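Local coordinates for protein ethylbenzene dehydrogenase alpha-subunit (Aromatoleum aromaticum, PDB 2IVF) that serves as the large molybdopterin-binding subunit of a molybdenum and iron-sulfur dehydrogenase, carrying the molybdenum atom, two pterin dinucleotide groups and an iron/sulfur cluster, at residues Y239-L244 with Y259-S264. Residues are numbered along the deposited sequence; the frame is centred on the assembly and turned at random.
With MGD (2-amino-5,6-dimercapto-7-methyl-3,7,8a,9-tetrahydro-8-oxa-1,3,9,10-tetraaza-anthracen-4-one guanosine dinucleotide), chain M.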
# COMPACT_ATOMS: atom_id res chain seq x y z
N TYR A 239 6.07 11.74 -17.31
CA TYR A 239 4.79 12.23 -17.69
C TYR A 239 3.93 12.30 -16.46
O TYR A 239 4.27 11.72 -15.41
CB TYR A 239 4.17 11.33 -18.76
CG TYR A 239 4.01 9.85 -18.42
CD1 TYR A 239 4.94 8.93 -18.79
CD2 TYR A 239 2.87 9.38 -17.80
CE1 TYR A 239 4.77 7.60 -18.55
CE2 TYR A 239 2.68 8.06 -17.55
CZ TYR A 239 3.62 7.15 -17.91
OH TYR A 239 3.43 5.78 -17.65
N SER A 240 2.83 13.03 -16.58
CA SER A 240 1.83 13.08 -15.54
C SER A 240 0.80 11.98 -15.86
O SER A 240 0.61 11.64 -17.01
CB SER A 240 1.16 14.44 -15.46
OG SER A 240 0.55 14.87 -16.70
N ALA A 241 0.13 11.49 -14.83
CA ALA A 241 -0.69 10.26 -14.98
C ALA A 241 -1.79 10.41 -16.02
O ALA A 241 -2.19 9.40 -16.63
CB ALA A 241 -1.25 9.81 -13.65
N ASP A 242 -2.29 11.65 -16.19
CA ASP A 242 -3.37 11.92 -17.14
C ASP A 242 -2.88 11.82 -18.59
O ASP A 242 -3.70 11.72 -19.50
CB ASP A 242 -4.11 13.24 -16.87
CG ASP A 242 -3.18 14.47 -16.88
OD1 ASP A 242 -1.95 14.28 -16.97
OD2 ASP A 242 -3.68 15.62 -16.71
N ASN A 243 -1.55 11.75 -18.79
CA ASN A 243 -0.95 11.49 -20.11
C ASN A 243 -1.43 10.15 -20.68
O ASN A 243 -1.59 10.00 -21.90
CB ASN A 243 0.57 11.46 -20.03
CG ASN A 243 1.26 11.38 -21.39
OD1 ASN A 243 0.96 12.17 -22.29
ND2 ASN A 243 2.19 10.45 -21.54
N LEU A 244 -1.76 9.20 -19.81
CA LEU A 244 -2.31 7.91 -20.27
C LEU A 244 -3.61 8.08 -21.02
O LEU A 244 -3.95 7.26 -21.87
CB LEU A 244 -2.57 6.96 -19.09
CG LEU A 244 -1.43 6.41 -18.25
CD1 LEU A 244 -1.99 5.31 -17.32
CD2 LEU A 244 -0.27 5.91 -19.13
N TYR A 259 -0.43 -1.80 -6.37
CA TYR A 259 0.27 -1.59 -5.12
C TYR A 259 0.88 -0.20 -5.02
O TYR A 259 0.79 0.47 -3.98
CB TYR A 259 1.43 -2.57 -4.97
CG TYR A 259 1.04 -3.95 -4.51
CD1 TYR A 259 -0.22 -4.50 -4.80
CD2 TYR A 259 1.94 -4.73 -3.83
CE1 TYR A 259 -0.55 -5.77 -4.35
CE2 TYR A 259 1.62 -6.00 -3.36
CZ TYR A 259 0.39 -6.52 -3.63
OH TYR A 259 0.12 -7.79 -3.17
N THR A 260 1.52 0.22 -6.10
CA THR A 260 2.52 1.30 -6.01
C THR A 260 2.08 2.70 -6.46
O THR A 260 2.80 3.68 -6.21
CB THR A 260 3.81 0.87 -6.75
OG1 THR A 260 3.56 0.86 -8.15
CG2 THR A 260 4.27 -0.48 -6.25
N TYR A 261 0.89 2.83 -7.03
CA TYR A 261 0.36 4.14 -7.46
C TYR A 261 -1.12 4.19 -7.33
O TYR A 261 -1.82 4.56 -8.26
CB TYR A 261 0.80 4.41 -8.91
CG TYR A 261 0.81 5.86 -9.38
CD1 TYR A 261 0.68 6.93 -8.53
CD2 TYR A 261 1.03 6.13 -10.72
CE1 TYR A 261 0.74 8.23 -8.99
CE2 TYR A 261 1.10 7.40 -11.18
CZ TYR A 261 0.99 8.46 -10.31
OH TYR A 261 1.09 9.72 -10.82
N PRO A 262 -1.63 3.86 -6.13
CA PRO A 262 -3.09 3.83 -5.96
C PRO A 262 -3.75 5.17 -6.10
O PRO A 262 -4.90 5.22 -6.48
CB PRO A 262 -3.28 3.26 -4.55
CG PRO A 262 -1.98 3.54 -3.82
CD PRO A 262 -0.91 3.49 -4.90
N SER A 263 -3.02 6.27 -5.85
CA SER A 263 -3.63 7.60 -5.95
C SER A 263 -4.01 7.91 -7.38
O SER A 263 -4.93 8.70 -7.58
CB SER A 263 -2.74 8.72 -5.40
OG SER A 263 -1.52 8.82 -6.08
N SER A 264 -3.32 7.31 -8.36
CA SER A 264 -3.57 7.66 -9.76
C SER A 264 -3.77 6.49 -10.69
O SER A 264 -3.91 6.66 -11.89
CB SER A 264 -2.53 8.63 -10.25
OG SER A 264 -2.71 9.88 -9.57
PB MGD M . 7.85 -2.68 -8.23
O1B MGD M . 6.94 -2.63 -7.05
O2B MGD M . 9.21 -3.22 -7.96
O3B MGD M . 8.05 -1.33 -9.01
O3A MGD M . 7.03 0.57 -7.64
PA MGD M . 7.11 -0.01 -9.13
O1A MGD M . 5.73 -0.31 -9.52
O2A MGD M . 7.88 0.89 -9.97
O5' MGD M . 7.18 -3.58 -9.38
C5' MGD M . 6.72 -4.91 -9.06
C4' MGD M . 6.43 -5.68 -10.34
O4' MGD M . 7.64 -5.95 -11.03
C3' MGD M . 6.00 -7.04 -9.83
O3' MGD M . 4.58 -7.01 -9.74
C2' MGD M . 6.49 -7.99 -10.94
O2' MGD M . 5.36 -8.57 -11.61
C1' MGD M . 7.30 -7.07 -11.87
N9 MGD M . 8.53 -7.78 -12.29
C8 MGD M . 9.48 -8.33 -11.52
N7 MGD M . 10.47 -8.84 -12.27
C5 MGD M . 10.13 -8.57 -13.56
C6 MGD M . 10.68 -8.82 -14.81
O6 MGD M . 11.73 -9.45 -15.01
N1 MGD M . 9.99 -8.35 -15.92
C2 MGD M . 8.77 -7.65 -15.88
N2 MGD M . 8.16 -7.24 -17.04
N3 MGD M . 8.27 -7.39 -14.66
C4 MGD M . 8.91 -7.85 -13.54
C10 MGD M . 8.16 0.94 -6.95
C11 MGD M . 7.92 2.30 -6.34
O11 MGD M . 6.82 2.21 -5.54
C12 MGD M . 9.13 2.88 -5.59
S12 MGD M . 10.78 2.60 -6.13
C13 MGD M . 8.92 3.66 -4.48
S13 MGD M . 10.28 4.35 -3.66
C14 MGD M . 7.54 3.90 -3.97
N15 MGD M . 7.35 2.96 -2.83
C16 MGD M . 6.07 2.47 -2.49
C17 MGD M . 5.83 1.72 -1.37
O17 MGD M . 6.75 1.41 -0.58
N18 MGD M . 4.51 1.29 -1.14
C19 MGD M . 3.47 1.60 -1.96
N19 MGD M . 2.25 1.12 -1.65
N20 MGD M . 3.75 2.30 -3.07
C21 MGD M . 4.99 2.76 -3.32
N22 MGD M . 5.25 3.49 -4.47
C23 MGD M . 6.54 3.54 -5.10
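Ala241 meets Tyr261 and Ser264 in a small, buried van der Waals contact that joins the loop ahead of strand 249-253 to the turn after helix 257-260. The two segments bury just 95 Å² between them, with no hydrogen bond across. The methyl group of Ala241 does all the touching on its side: its CB lies 3.7 Å from Tyr261 OH and 3.8 Å from Ser264 CB, approaching the phenol end of the ring obliquely. The ring reaches that far because CG of Tyr261 is anti to the backbone N (chi1 -159°). Ser264 CB sits over one face of the same ring, 3.4 Å above its plane and displaced toward the rim, so the methyl group packs where ring and serine converge. Asn668 takes up the polar ends, since its OD1 is hydrogen-bonded to both Tyr261 OH and Ser264 OG. On the other side, Ser240 OG donates to Asp242 OD1 (2.6 Å), nearly in line with the C-O bond; this bond spans Ala241, and Asn243 N to Ser240 O closes the same turn.

The two residues before Tyr261 bind MGD. The carbonyl O of Tyr259 accepts from MGD N19 at 2.8 Å and Thr260 O accepts from MGD N22, both through bent bonds (132° and 138°), while Thr260 OG1 donates to phosphate oxygen O1A. The Tyr261 side chain is about 7 Å from the bound iron/sulfur cluster. The packing thus adjoins the C-terminal end of short helix 257-260, after parallel-sheet strand 249-253, in the cofactor site of a molybdopterin oxidoreductase.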